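Local coordinates for protein enoyl-CoA hydratase (Mycolicibacterium smegmatis, PDB 7MCM) that probably catalyses the reversible addition of water to 2-enoyl-CoA thioesters, giving (3S)-3-hydroxyacyl-CoA in fatty acid metabolism, at residues B[5-9]-B[34-39]; B[19-23]-B[58-62]; B[134-139]-B[176-182]; B[139-145]-B[170-176]; B[161-166]-B[184-188]. One frame throughout, in Å; residues are numbered along the deposited sequence. Where two conformers were deposited one is given.

Contact 1 (B[5-9]-B[34-39])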
# COMPACT_ATOMS: atom_id res chain seq x y z
N THR B 5 6.72 -30.99 30.09
CA THR B 5 5.29 -30.89 30.38
C THR B 5 4.61 -30.32 29.14
O THR B 5 5.28 -29.88 28.20
CB THR B 5 5.01 -30.00 31.60
OG1 THR B 5 3.63 -30.12 31.97
CG2 THR B 5 5.31 -28.53 31.28
N ALA B 6 3.28 -30.35 29.14
CA ALA B 6 2.52 -29.69 28.08
C ALA B 6 2.92 -28.22 28.06
O ALA B 6 2.72 -27.52 29.06
CB ALA B 6 1.02 -29.83 28.31
N PRO B 7 3.51 -27.72 26.96
CA PRO B 7 4.06 -26.36 26.97
C PRO B 7 3.02 -25.25 26.99
O PRO B 7 3.38 -24.10 27.27
CB PRO B 7 4.88 -26.31 25.67
CG PRO B 7 4.26 -27.36 24.80
CD PRO B 7 3.82 -28.44 25.72
N LEU B 8 1.75 -25.55 26.71
CA LEU B 8 0.70 -24.53 26.70
C LEU B 8 -0.54 -25.15 27.32
O LEU B 8 -1.24 -25.93 26.66
CB LEU B 8 0.44 -24.04 25.27
CG LEU B 8 -0.45 -22.83 25.08
CD1 LEU B 8 0.17 -21.61 25.74
CD2 LEU B 8 -0.72 -22.58 23.59
N ARG B 9 -0.81 -24.83 28.59
CA ARG B 9 -1.99 -25.35 29.28
C ARG B 9 -3.22 -24.57 28.84
O ARG B 9 -3.21 -23.33 28.83
CB ARG B 9 -1.84 -25.25 30.80
CG ARG B 9 -0.60 -25.93 31.36
CD ARG B 9 -0.76 -26.23 32.85
NE ARG B 9 -0.25 -25.14 33.68
CZ ARG B 9 -1.02 -24.23 34.26
NH1 ARG B 9 -2.33 -24.24 34.12
NH2 ARG B 9 -0.44 -23.28 35.00
N ASP B 34 8.16 -27.65 20.21
CA ASP B 34 6.98 -28.15 20.92
C ASP B 34 6.00 -27.03 21.23
O ASP B 34 4.79 -27.17 21.01
CB ASP B 34 7.38 -28.86 22.21
CG ASP B 34 7.93 -30.23 21.96
OD1 ASP B 34 7.62 -30.81 20.90
OD2 ASP B 34 8.69 -30.73 22.82
N PHE B 35 6.49 -25.91 21.77
CA PHE B 35 5.58 -24.81 22.07
C PHE B 35 4.93 -24.28 20.80
O PHE B 35 3.72 -24.01 20.78
CB PHE B 35 6.30 -23.67 22.79
CG PHE B 35 5.40 -22.51 23.06
CD1 PHE B 35 5.24 -21.51 22.11
CD2 PHE B 35 4.65 -22.45 24.22
CE1 PHE B 35 4.36 -20.46 22.34
CE2 PHE B 35 3.78 -21.40 24.46
CZ PHE B 35 3.64 -20.41 23.52
N ILE B 36 5.73 -24.07 19.75
CA ILE B 36 5.19 -23.51 18.51
C ILE B 36 4.07 -24.38 17.97
O ILE B 36 3.00 -23.88 17.61
CB ILE B 36 6.33 -23.31 17.49
CG1 ILE B 36 7.36 -22.31 18.04
CG2 ILE B 36 5.76 -22.82 16.16
CD1 ILE B 36 8.64 -22.16 17.21
N ASP B 37 4.28 -25.71 17.97
CA ASP B 37 3.24 -26.63 17.52
C ASP B 37 1.97 -26.51 18.36
O ASP B 37 0.86 -26.53 17.82
CB ASP B 37 3.77 -28.07 17.59
CG ASP B 37 4.82 -28.36 16.53
OD1 ASP B 37 4.90 -27.61 15.54
OD2 ASP B 37 5.56 -29.36 16.70
N ALA B 38 2.12 -26.39 19.69
CA ALA B 38 0.95 -26.27 20.56
C ALA B 38 0.23 -24.94 20.34
O ALA B 38 -1.00 -24.87 20.42
CB ALA B 38 1.39 -26.38 22.02
N PHE B 39 0.98 -23.88 20.08
CA PHE B 39 0.37 -22.58 19.83
C PHE B 39 -0.42 -22.60 18.53
O PHE B 39 -1.56 -22.13 18.48
CB PHE B 39 1.46 -21.50 19.83
CG PHE B 39 0.92 -20.09 19.93
CD1 PHE B 39 0.58 -19.56 21.16
CD2 PHE B 39 0.78 -19.31 18.80
CE1 PHE B 39 0.09 -18.26 21.27
CE2 PHE B 39 0.29 -18.01 18.89
CZ PHE B 39 -0.06 -17.49 20.13
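The Phe35 ring takes Pro7 at its edge and Leu8 at a slant. Pro7 O lies in the ring plane, 3.7 Å from Phe35 CD2, and one carbon further along the rim the methyl Leu8 CD1 comes in obliquely to 3.8 Å from Phe35 CE2. The second ring, Phe39, also meets Leu8 at an oblique angle, with Leu8 CD2 4.1 Å from Phe39 CD1. Leu8 thus divides its two methyls between two aromatic residues one helical turn apart, and its CB sits 4.1 Å from Ala38 CB.

Pro7 lies against the first turn of the segment, its CG 3.8 Å from Asp34 O and 4.1 Å from Ala38 CB, so the pyrrolidine covers helix backbone as well as a methyl. The Phe35 side chain runs out with CG trans to the backbone N (chi1 178°), which carries the ring past the proline and across the end of Leu8.

No hydrogen bond crosses between the segments. Pro7 and Arg9 instead pair by backbone bonds with Asp22, just past the end of strand 16-21, and with Thr20 within it. Phe39 continues inward onto Val98, Ala101 and Leu102 of helix 97-104, and Leu8 touches Trp19. This is the apolar seam of a helix laid on a beta-sheet, here helix 33-48 against the outermost strand, 8-13, of the larger sheet in the crotonase fold.

Contact 2 (B[19-23]-B[58-62]); sequences WTIDV and TGAGR
Thr20 and Thr58 lie side by side on one face of a parallel strand pair, pointing the same way. From CB the Thr20 side chain forks. OG1 goes toward Thr58 and rests 3.8 Å from Thr58 CG2. The methyl, set trans to the backbone N, runs ahead to the residue just beyond the neighbouring strand, where Thr20 CG2 comes to 3.4 Å from Ala60 N and 3.8 Å from Ala60 CB. Beneath this fork, Thr20 CA makes a CH...O contact with Thr58 O at 3.3 Å.

Three backbone hydrogen bonds hold the register: Thr58 N to Trp19 O at 3.0 Å, Ile21 N to Thr58 O at 2.8 Å and Ala60 N to Ile21 O at 2.9 Å. The last is nearly straight, at 168°, and carries the ladder beyond the end of strand 54-59. Thr58 OG1 turns the other way and bonds to Ala112 O of the next strand.

The two strands are the beta members of a beta-alpha-beta unit whose helix is 33-48. On the helix side of the sheet, Trp19 packs on Ala42, Val43 and Ala46, and Ile21 on Phe35; strand 8-13 flanks strand 16-21 on one side, and strand 109-113 follows 54-59 on the other.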
# COMPACT_ATOMS: atom_id res chain seq x y z
N TRP B 19 -4.72 -19.58 28.07
CA TRP B 19 -3.54 -20.30 27.60
C TRP B 19 -2.38 -19.90 28.49
O TRP B 19 -2.04 -18.71 28.57
CB TRP B 19 -3.22 -19.95 26.15
CG TRP B 19 -4.32 -20.22 25.16
CD1 TRP B 19 -5.52 -20.82 25.40
CD2 TRP B 19 -4.31 -19.88 23.77
NE1 TRP B 19 -6.25 -20.90 24.24
CE2 TRP B 19 -5.53 -20.32 23.22
CE3 TRP B 19 -3.38 -19.25 22.93
CZ2 TRP B 19 -5.84 -20.16 21.87
CZ3 TRP B 19 -3.69 -19.09 21.60
CH2 TRP B 19 -4.91 -19.53 21.08
N THR B 20 -1.79 -20.87 29.19
CA THR B 20 -0.69 -20.61 30.10
C THR B 20 0.57 -21.23 29.51
O THR B 20 0.67 -22.46 29.39
CB THR B 20 -0.97 -21.16 31.50
OG1 THR B 20 -2.22 -20.66 31.97
CG2 THR B 20 0.12 -20.71 32.44
N ILE B 21 1.54 -20.37 29.15
CA ILE B 21 2.84 -20.84 28.69
C ILE B 21 3.51 -21.58 29.83
O ILE B 21 3.62 -21.05 30.94
CB ILE B 21 3.70 -19.65 28.23
CG1 ILE B 21 2.97 -18.84 27.15
CG2 ILE B 21 5.09 -20.14 27.77
CD1 ILE B 21 3.59 -17.46 26.91
N ASP B 22 3.96 -22.82 29.57
CA ASP B 22 4.52 -23.63 30.66
C ASP B 22 5.75 -24.39 30.13
O ASP B 22 5.70 -25.58 29.82
CB ASP B 22 3.45 -24.57 31.24
CG ASP B 22 3.81 -25.10 32.63
OD1 ASP B 22 4.93 -24.82 33.12
OD2 ASP B 22 2.97 -25.80 33.25
N VAL B 23 6.88 -23.68 30.05
CA VAL B 23 8.15 -24.29 29.66
C VAL B 23 9.12 -24.05 30.82
O VAL B 23 9.96 -23.15 30.74
CB VAL B 23 8.67 -23.72 28.33
CG1 VAL B 23 9.89 -24.47 27.84
CG2 VAL B 23 7.57 -23.77 27.28
N THR B 58 -1.05 -15.99 29.20
CA THR B 58 -0.26 -15.65 30.38
C THR B 58 0.80 -16.73 30.56
O THR B 58 0.83 -17.73 29.84
CB THR B 58 -1.18 -15.50 31.60
OG1 THR B 58 -0.51 -14.80 32.65
CG2 THR B 58 -1.63 -16.86 32.10
N GLY B 59 1.70 -16.51 31.52
CA GLY B 59 2.81 -17.43 31.77
C GLY B 59 2.70 -18.08 33.14
O GLY B 59 2.27 -17.43 34.10
N ALA B 60 3.11 -19.35 33.23
CA ALA B 60 3.18 -20.03 34.52
C ALA B 60 4.40 -19.55 35.31
O ALA B 60 5.49 -19.40 34.76
CB ALA B 60 3.25 -21.55 34.33
N GLY B 61 4.20 -19.34 36.60
CA GLY B 61 5.32 -19.02 37.46
C GLY B 61 5.72 -17.55 37.39
O GLY B 61 4.89 -16.66 37.22
N ARG B 62 7.03 -17.31 37.51
CA ARG B 62 7.58 -15.98 37.65
C ARG B 62 7.69 -15.22 36.33
O ARG B 62 7.73 -13.99 36.34
CB ARG B 62 8.97 -16.08 38.26
CG ARG B 62 9.41 -14.92 39.10
CD ARG B 62 10.90 -15.01 39.36
NE ARG B 62 11.41 -16.34 39.04
CZ ARG B 62 12.70 -16.65 38.92
NH1 ARG B 62 13.64 -15.74 39.07
NH2 ARG B 62 13.04 -17.91 38.64

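Contact 3 (B[134-139]-B[176-182])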
# COMPACT_ATOMS: atom_id res chain seq x y z
N ALA B 134 1.22 -7.27 35.56
CA ALA B 134 1.52 -7.28 36.98
C ALA B 134 2.60 -6.25 37.30
O ALA B 134 3.42 -5.91 36.45
CB ALA B 134 2.00 -8.66 37.45
N GLU B 135 2.60 -5.78 38.56
CA GLU B 135 3.60 -4.81 38.98
C GLU B 135 5.03 -5.34 38.83
O GLU B 135 5.96 -4.55 38.69
CB GLU B 135 3.35 -4.37 40.43
CG GLU B 135 2.07 -3.53 40.59
CD GLU B 135 1.82 -3.06 42.01
OE1 GLU B 135 2.51 -3.55 42.94
OE2 GLU B 135 0.94 -2.21 42.21
N SER B 136 5.22 -6.66 38.84
CA SER B 136 6.55 -7.21 38.69
C SER B 136 6.91 -7.50 37.24
O SER B 136 8.02 -7.96 36.96
CB SER B 136 6.69 -8.48 39.54
OG SER B 136 5.82 -9.50 39.09
N ALA B 137 6.01 -7.22 36.30
CA ALA B 137 6.33 -7.44 34.90
C ALA B 137 7.31 -6.40 34.39
O ALA B 137 7.41 -5.28 34.91
CB ALA B 137 5.06 -7.40 34.05
N PHE B 138 8.04 -6.77 33.34
CA PHE B 138 8.83 -5.82 32.58
C PHE B 138 9.01 -6.37 31.17
O PHE B 138 8.80 -7.55 30.91
CB PHE B 138 10.18 -5.51 33.23
CG PHE B 138 11.11 -6.68 33.32
CD1 PHE B 138 11.98 -6.97 32.28
CD2 PHE B 138 11.13 -7.48 34.46
CE1 PHE B 138 12.85 -8.04 32.37
CE2 PHE B 138 12.00 -8.56 34.56
CZ PHE B 138 12.87 -8.83 33.51
N PHE B 139 9.38 -5.46 30.26
CA PHE B 139 9.51 -5.76 28.85
C PHE B 139 10.92 -5.41 28.39
O PHE B 139 11.51 -4.44 28.87
CB PHE B 139 8.49 -4.98 28.01
CG PHE B 139 7.06 -5.24 28.40
CD1 PHE B 139 6.52 -4.63 29.52
CD2 PHE B 139 6.26 -6.10 27.65
CE1 PHE B 139 5.20 -4.88 29.91
CE2 PHE B 139 4.95 -6.34 28.02
CZ PHE B 139 4.42 -5.73 29.15
N ARG B 176 15.47 -2.63 29.56
CA ARG B 176 14.23 -3.09 30.17
C ARG B 176 13.30 -1.92 30.46
O ARG B 176 13.75 -0.86 30.89
CB ARG B 176 14.52 -3.83 31.46
CG ARG B 176 15.29 -5.12 31.29
CD ARG B 176 15.55 -5.76 32.65
NE ARG B 176 16.16 -7.08 32.53
CZ ARG B 176 16.35 -7.91 33.56
NH1 ARG B 176 15.98 -7.57 34.78
NH2 ARG B 176 16.93 -9.09 33.34
N VAL B 177 12.01 -2.14 30.27
CA VAL B 177 10.95 -1.17 30.53
C VAL B 177 10.06 -1.76 31.63
O VAL B 177 9.46 -2.83 31.44
CB VAL B 177 10.13 -0.89 29.25
CG1 VAL B 177 8.94 0.06 29.51
CG2 VAL B 177 11.06 -0.38 28.14
N ASP B 178 10.00 -1.09 32.78
CA ASP B 178 9.25 -1.66 33.89
C ASP B 178 7.75 -1.43 33.68
O ASP B 178 7.33 -0.83 32.69
CB ASP B 178 9.75 -1.12 35.23
CG ASP B 178 9.58 0.40 35.38
OD1 ASP B 178 8.83 1.02 34.59
OD2 ASP B 178 10.19 0.97 36.29
N ALA B 179 6.93 -1.94 34.60
CA ALA B 179 5.48 -1.92 34.40
C ALA B 179 4.94 -0.50 34.39
O ALA B 179 4.09 -0.15 33.56
CB ALA B 179 4.79 -2.74 35.50
N ALA B 180 5.42 0.34 35.30
CA ALA B 180 4.94 1.71 35.38
C ALA B 180 5.28 2.49 34.12
O ALA B 180 4.45 3.24 33.60
CB ALA B 180 5.51 2.41 36.62
N THR B 181 6.51 2.33 33.61
CA THR B 181 6.88 2.98 32.36
C THR B 181 6.05 2.44 31.21
O THR B 181 5.57 3.20 30.36
CB THR B 181 8.37 2.79 32.09
OG1 THR B 181 9.12 3.21 33.24
CG2 THR B 181 8.79 3.63 30.89
N ALA B 182 5.86 1.12 31.17
CA ALA B 182 5.02 0.49 30.16
C ALA B 182 3.62 1.08 30.17
O ALA B 182 3.04 1.35 29.11
CB ALA B 182 4.97 -1.02 30.38
O HOH W 1 7.96 -3.70 36.87
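Phe139 and Val177 form a hydrogen-bonded antiparallel pair: Phe139 N reaches Val177 O at 2.9 Å and Val177 N returns to Phe139 O at 2.7 Å. Next to it, Phe138 meets the long, extended chain of Arg176. The ring lies over one face of the guanidinium, with Phe138 CZ 3.5 Å above the centre of that plane and the two planes 22° apart. With chi1 at 64°, Phe138 CG stands between its own N and carbonyl carbon, which brings the ring over the arginine. The Phe139 ring goes to the other face of the sheet, where Ala182 CB approaches it obliquely, 3.9 Å from Phe139 CE1.

Further out, the type I turn from Ala134 to Ala137 covers Ala179, whose CB is 3.6 Å from Ala134 O. A water there donates to Glu135 O and Ala137 O and accepts from Ala179 N, tying the turn to the start of helix 179-185. Asp178 caps that helix: its OD1 takes Thr181 N at 2.8 Å and Thr181 OG1 at 2.6 Å.

The short, weakly bonded strand 177-178, leading straight into a capped helix, pairs antiparallel with 138-140 at the edge, within this chain, of the small sheet whose other strand is 116-118, in this crotonase-family subunit.

Contact 4 (B[139-145]-B[170-176]); sequences FAESFVQ and MTLTGDR
Gly174 is wedged against Glu141, Val144 and Gln145 in the tight part of this contact. Its CA lies 3.3 Å from Glu141 O in a CH...O contact, and with no side chain on it Gln145 CG can settle 4.0 Å away. Val144 CG1 presses to 3.2 Å from Thr171 O; a chi1 of 70° sets this methyl between the valine's own N and carbonyl carbon, facing the helix end. Gln145 reaches past it, extended beyond CG, and its NE2 gives a nearly straight bond (172°) to Thr173 O at 2.9 Å, with the acceptor in the amide plane.

These are the last carbonyls of helix 164-173, which ends at Gly174 with positive phi; Thr173 OG1 then accepts from Asp175 N in an ST turn while also bonding to Glu169 O. In the other segment, Glu141 is the centre of an inverse gamma turn leading into a 3-10 segment.

Elsewhere the fit is looser and filled by bound water, which also reaches carbonyls of the tight part. One water links Glu141 O and Val144 N to Thr171 O, a second joins Glu141 N to Met170 O and Asp175 O, and a third connects Glu141 OE2 with Thr171 OG1, itself bonded to Ala167 O. Asp175 turns to a second subunit and forms salt bridges with Arg207 and Lys210 of that chain.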
# COMPACT_ATOMS: atom_id res chain seq x y z
N PHE B 139 9.38 -5.46 30.26
CA PHE B 139 9.51 -5.76 28.85
C PHE B 139 10.92 -5.41 28.39
O PHE B 139 11.51 -4.44 28.87
CB PHE B 139 8.49 -4.98 28.01
CG PHE B 139 7.06 -5.24 28.40
CD1 PHE B 139 6.52 -4.63 29.52
CD2 PHE B 139 6.26 -6.10 27.65
CE1 PHE B 139 5.20 -4.88 29.91
CE2 PHE B 139 4.95 -6.34 28.02
CZ PHE B 139 4.42 -5.73 29.15
N ALA B 140 11.46 -6.21 27.48
CA ALA B 140 12.77 -5.91 26.92
C ALA B 140 12.82 -6.44 25.51
O ALA B 140 12.70 -7.66 25.29
CB ALA B 140 13.91 -6.50 27.76
N GLU B 141 12.97 -5.53 24.56
CA GLU B 141 13.30 -5.85 23.17
C GLU B 141 14.82 -6.05 23.11
O GLU B 141 15.57 -5.23 22.58
CB GLU B 141 12.83 -4.71 22.26
CG GLU B 141 12.76 -5.04 20.78
CD GLU B 141 11.55 -5.92 20.45
OE1 GLU B 141 11.42 -6.99 21.06
OE2 GLU B 141 10.77 -5.56 19.54
N SER B 142 15.27 -7.16 23.70
CA SER B 142 16.67 -7.33 24.08
C SER B 142 17.59 -7.72 22.94
O SER B 142 18.81 -7.75 23.14
CB SER B 142 16.77 -8.39 25.17
OG SER B 142 16.24 -9.62 24.71
N PHE B 143 17.05 -7.98 21.74
CA PHE B 143 17.81 -8.61 20.67
C PHE B 143 19.12 -7.88 20.37
O PHE B 143 20.18 -8.50 20.24
CB PHE B 143 16.96 -8.67 19.40
CG PHE B 143 15.72 -9.49 19.55
CD1 PHE B 143 15.74 -10.86 19.32
CD2 PHE B 143 14.52 -8.90 19.96
CE1 PHE B 143 14.58 -11.62 19.46
CE2 PHE B 143 13.36 -9.65 20.10
CZ PHE B 143 13.39 -11.01 19.85
N VAL B 144 19.06 -6.55 20.26
CA VAL B 144 20.21 -5.76 19.84
C VAL B 144 21.40 -5.94 20.78
O VAL B 144 22.56 -5.82 20.35
CB VAL B 144 19.81 -4.28 19.71
CG1 VAL B 144 19.53 -3.67 21.09
CG2 VAL B 144 20.87 -3.49 18.96
N GLN B 145 21.14 -6.19 22.07
CA GLN B 145 22.23 -6.36 23.03
C GLN B 145 23.02 -7.63 22.79
O GLN B 145 24.13 -7.77 23.32
CB GLN B 145 21.68 -6.35 24.46
CG GLN B 145 20.86 -5.09 24.77
CD GLN B 145 20.75 -4.81 26.26
OE1 GLN B 145 21.10 -5.66 27.08
NE2 GLN B 145 20.32 -3.59 26.61
N MET B 170 13.28 1.41 22.59
CA MET B 170 13.33 0.05 23.12
C MET B 170 14.18 -0.86 22.23
O MET B 170 14.92 -1.72 22.73
CB MET B 170 11.92 -0.54 23.25
CG MET B 170 11.05 0.11 24.30
SD MET B 170 9.39 -0.57 24.38
CE MET B 170 9.73 -2.25 24.86
N THR B 171 14.05 -0.72 20.91
CA THR B 171 14.72 -1.64 20.00
C THR B 171 16.20 -1.34 19.87
O THR B 171 17.02 -2.25 19.72
CB THR B 171 14.05 -1.60 18.63
OG1 THR B 171 12.63 -1.75 18.79
CG2 THR B 171 14.57 -2.73 17.76
N LEU B 172 16.57 -0.06 19.91
CA LEU B 172 17.96 0.31 19.68
C LEU B 172 18.80 0.29 20.94
O LEU B 172 20.04 0.17 20.85
CB LEU B 172 18.04 1.70 19.03
CG LEU B 172 17.28 1.87 17.71
CD1 LEU B 172 17.27 3.35 17.28
CD2 LEU B 172 17.90 1.00 16.63
N THR B 173 18.19 0.45 22.11
CA THR B 173 18.94 0.26 23.35
C THR B 173 18.82 -1.17 23.88
O THR B 173 19.77 -1.68 24.48
CB THR B 173 18.47 1.24 24.43
OG1 THR B 173 17.15 0.87 24.90
CG2 THR B 173 18.45 2.67 23.88
N GLY B 174 17.67 -1.81 23.66
CA GLY B 174 17.39 -3.10 24.24
C GLY B 174 17.10 -3.09 25.72
O GLY B 174 17.00 -4.16 26.32
N ASP B 175 16.97 -1.92 26.32
CA ASP B 175 16.91 -1.86 27.78
C ASP B 175 15.52 -2.26 28.28
O ASP B 175 14.52 -2.20 27.57
CB ASP B 175 17.24 -0.45 28.26
CG ASP B 175 18.66 -0.05 27.96
OD1 ASP B 175 19.49 -0.94 27.67
OD2 ASP B 175 18.95 1.16 28.02
N ARG B 176 15.47 -2.63 29.56
CA ARG B 176 14.23 -3.09 30.17
C ARG B 176 13.30 -1.92 30.46
O ARG B 176 13.75 -0.86 30.89
CB ARG B 176 14.52 -3.83 31.46
CG ARG B 176 15.29 -5.12 31.29
CD ARG B 176 15.55 -5.76 32.65
NE ARG B 176 16.16 -7.08 32.53
CZ ARG B 176 16.35 -7.91 33.56
NH1 ARG B 176 15.98 -7.57 34.78
NH2 ARG B 176 16.93 -9.09 33.34
O HOH W 2 16.51 -4.99 20.16
O HOH W 3 13.75 -2.83 25.13
O HOH W 4 10.98 -3.69 17.69

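Contact 5 (B[161-166]-B[184-188])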
# COMPACT_ATOMS: atom_id res chain seq x y z
N ALA B 161 2.16 -0.23 19.16
CA ALA B 161 1.79 -0.24 20.57
C ALA B 161 2.26 1.01 21.31
O ALA B 161 1.55 1.49 22.20
CB ALA B 161 2.37 -1.48 21.28
N VAL B 162 3.45 1.52 21.01
CA VAL B 162 4.02 2.60 21.80
C VAL B 162 4.44 3.80 20.97
O VAL B 162 4.99 4.76 21.53
CB VAL B 162 5.21 2.11 22.66
CG1 VAL B 162 4.74 1.03 23.64
CG2 VAL B 162 6.39 1.60 21.79
N GLY B 163 4.19 3.81 19.67
CA GLY B 163 4.64 4.90 18.83
C GLY B 163 6.07 4.67 18.36
O GLY B 163 6.84 3.92 18.96
N TRP B 164 6.43 5.35 17.28
CA TRP B 164 7.69 5.02 16.62
C TRP B 164 8.92 5.43 17.44
O TRP B 164 9.93 4.73 17.42
CB TRP B 164 7.75 5.65 15.23
CG TRP B 164 8.72 4.93 14.34
CD1 TRP B 164 8.49 3.78 13.62
CD2 TRP B 164 10.09 5.28 14.10
NE1 TRP B 164 9.62 3.42 12.94
CE2 TRP B 164 10.61 4.32 13.21
CE3 TRP B 164 10.91 6.32 14.54
CZ2 TRP B 164 11.92 4.37 12.76
CZ3 TRP B 164 12.20 6.36 14.09
CH2 TRP B 164 12.70 5.39 13.21
N ALA B 165 8.85 6.54 18.19
CA ALA B 165 10.02 6.99 18.93
C ALA B 165 10.32 6.06 20.10
O ALA B 165 11.47 5.65 20.30
CB ALA B 165 9.83 8.42 19.42
N ARG B 166 9.29 5.66 20.86
CA ARG B 166 9.53 4.73 21.96
C ARG B 166 9.93 3.35 21.44
O ARG B 166 10.72 2.65 22.08
CB ARG B 166 8.29 4.60 22.85
CG ARG B 166 7.96 5.84 23.67
CD ARG B 166 9.11 6.23 24.62
NE ARG B 166 8.71 7.35 25.46
CZ ARG B 166 9.53 8.06 26.22
NH1 ARG B 166 10.83 7.80 26.28
NH2 ARG B 166 9.04 9.08 26.93
N SER B 184 2.77 4.10 31.33
CA SER B 184 2.91 5.48 30.89
C SER B 184 3.00 5.58 29.37
O SER B 184 2.51 6.55 28.78
CB SER B 184 4.14 6.10 31.55
OG SER B 184 4.40 7.38 31.02
N TRP B 185 3.65 4.61 28.73
CA TRP B 185 3.82 4.64 27.28
C TRP B 185 2.65 4.03 26.53
O TRP B 185 2.60 4.15 25.30
CB TRP B 185 5.11 3.91 26.87
CG TRP B 185 6.37 4.53 27.36
CD1 TRP B 185 6.51 5.70 28.07
CD2 TRP B 185 7.71 4.02 27.18
NE1 TRP B 185 7.84 5.95 28.32
CE2 TRP B 185 8.60 4.93 27.79
CE3 TRP B 185 8.23 2.88 26.54
CZ2 TRP B 185 9.98 4.73 27.80
CZ3 TRP B 185 9.61 2.69 26.55
CH2 TRP B 185 10.47 3.60 27.18
N GLY B 186 1.69 3.43 27.22
CA GLY B 186 0.62 2.75 26.51
C GLY B 186 0.98 1.36 26.04
O GLY B 186 0.23 0.77 25.26
N LEU B 187 2.14 0.84 26.45
CA LEU B 187 2.46 -0.55 26.14
C LEU B 187 1.46 -1.50 26.79
O LEU B 187 1.09 -2.52 26.20
CB LEU B 187 3.89 -0.86 26.58
CG LEU B 187 4.53 -2.21 26.27
CD1 LEU B 187 4.25 -2.63 24.84
CD2 LEU B 187 6.04 -2.14 26.51
N VAL B 188 0.97 -1.16 27.99
CA VAL B 188 -0.10 -1.89 28.66
C VAL B 188 -1.19 -0.90 29.07
O VAL B 188 -0.95 0.31 29.21
CB VAL B 188 0.38 -2.66 29.91
CG1 VAL B 188 1.53 -3.60 29.56
CG2 VAL B 188 0.79 -1.69 31.01
O HOH W 5 4.17 5.90 23.85
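Arg166 lies flat over one face of the Trp185 indole. A bend at chi2 (-60°) folds the part beyond CG down onto the ring: Arg166 CD stands 3.5 Å from the centroid of the six-membered ring, 13° off the normal, a CH-pi contact. The guanidinium then continues across the indole with the two planes only 10° apart, and Trp185 NE1 sits 3.2 Å above the guanidinium plane, offset toward its rim. Arg166 NE and Trp185 NE1, both donors, lie one above the other in the stacked planes and make no hydrogen bond. The arginine's outer nitrogens work elsewhere: NH1 makes a salt bridge to Glu169, and NH2 a weak bond to Asn189 O of a second subunit.

On the other side of the contact, Leu187 holds CG trans to its backbone N and runs alongside Val162, with Val162 CG1 3.6 Å from Leu187 CB. Ala161 CB adds a looser touch, 4.2 Å from Leu187 CD1. A water donates to both Val162 O and Trp185 O, joining two helix ends.

Gly186 closes helix 179-185 in a Schellman motif, and Gly163 marks the break between helices 154-162 and 164-173. The three helices meet at this corner: Trp185 and Leu187 reach Met170 of helix 164-173, and Leu187 goes on to Phe139 of strand 138-140.

From the N terminus, contact 1 brings helix 33-48 back to the first strand, and contact 2 closes the beta-alpha-beta unit by joining strands 16-21 and 54-59. The two cross along the chain and touch through strand pairing in the large sheet. The remaining three follow later, with centres about 17 to 29 Å from those of the first two. Contact 3 closes the long loop from 134-139 to 176-182, and contact 4 lies within it, sharing Phe139 and Arg176. Contact 5 crosses both, tying the corner of helices 154-162 and 164-173 to the end of helix 179-185. Contacts 4 and 5 also reach the second subunit.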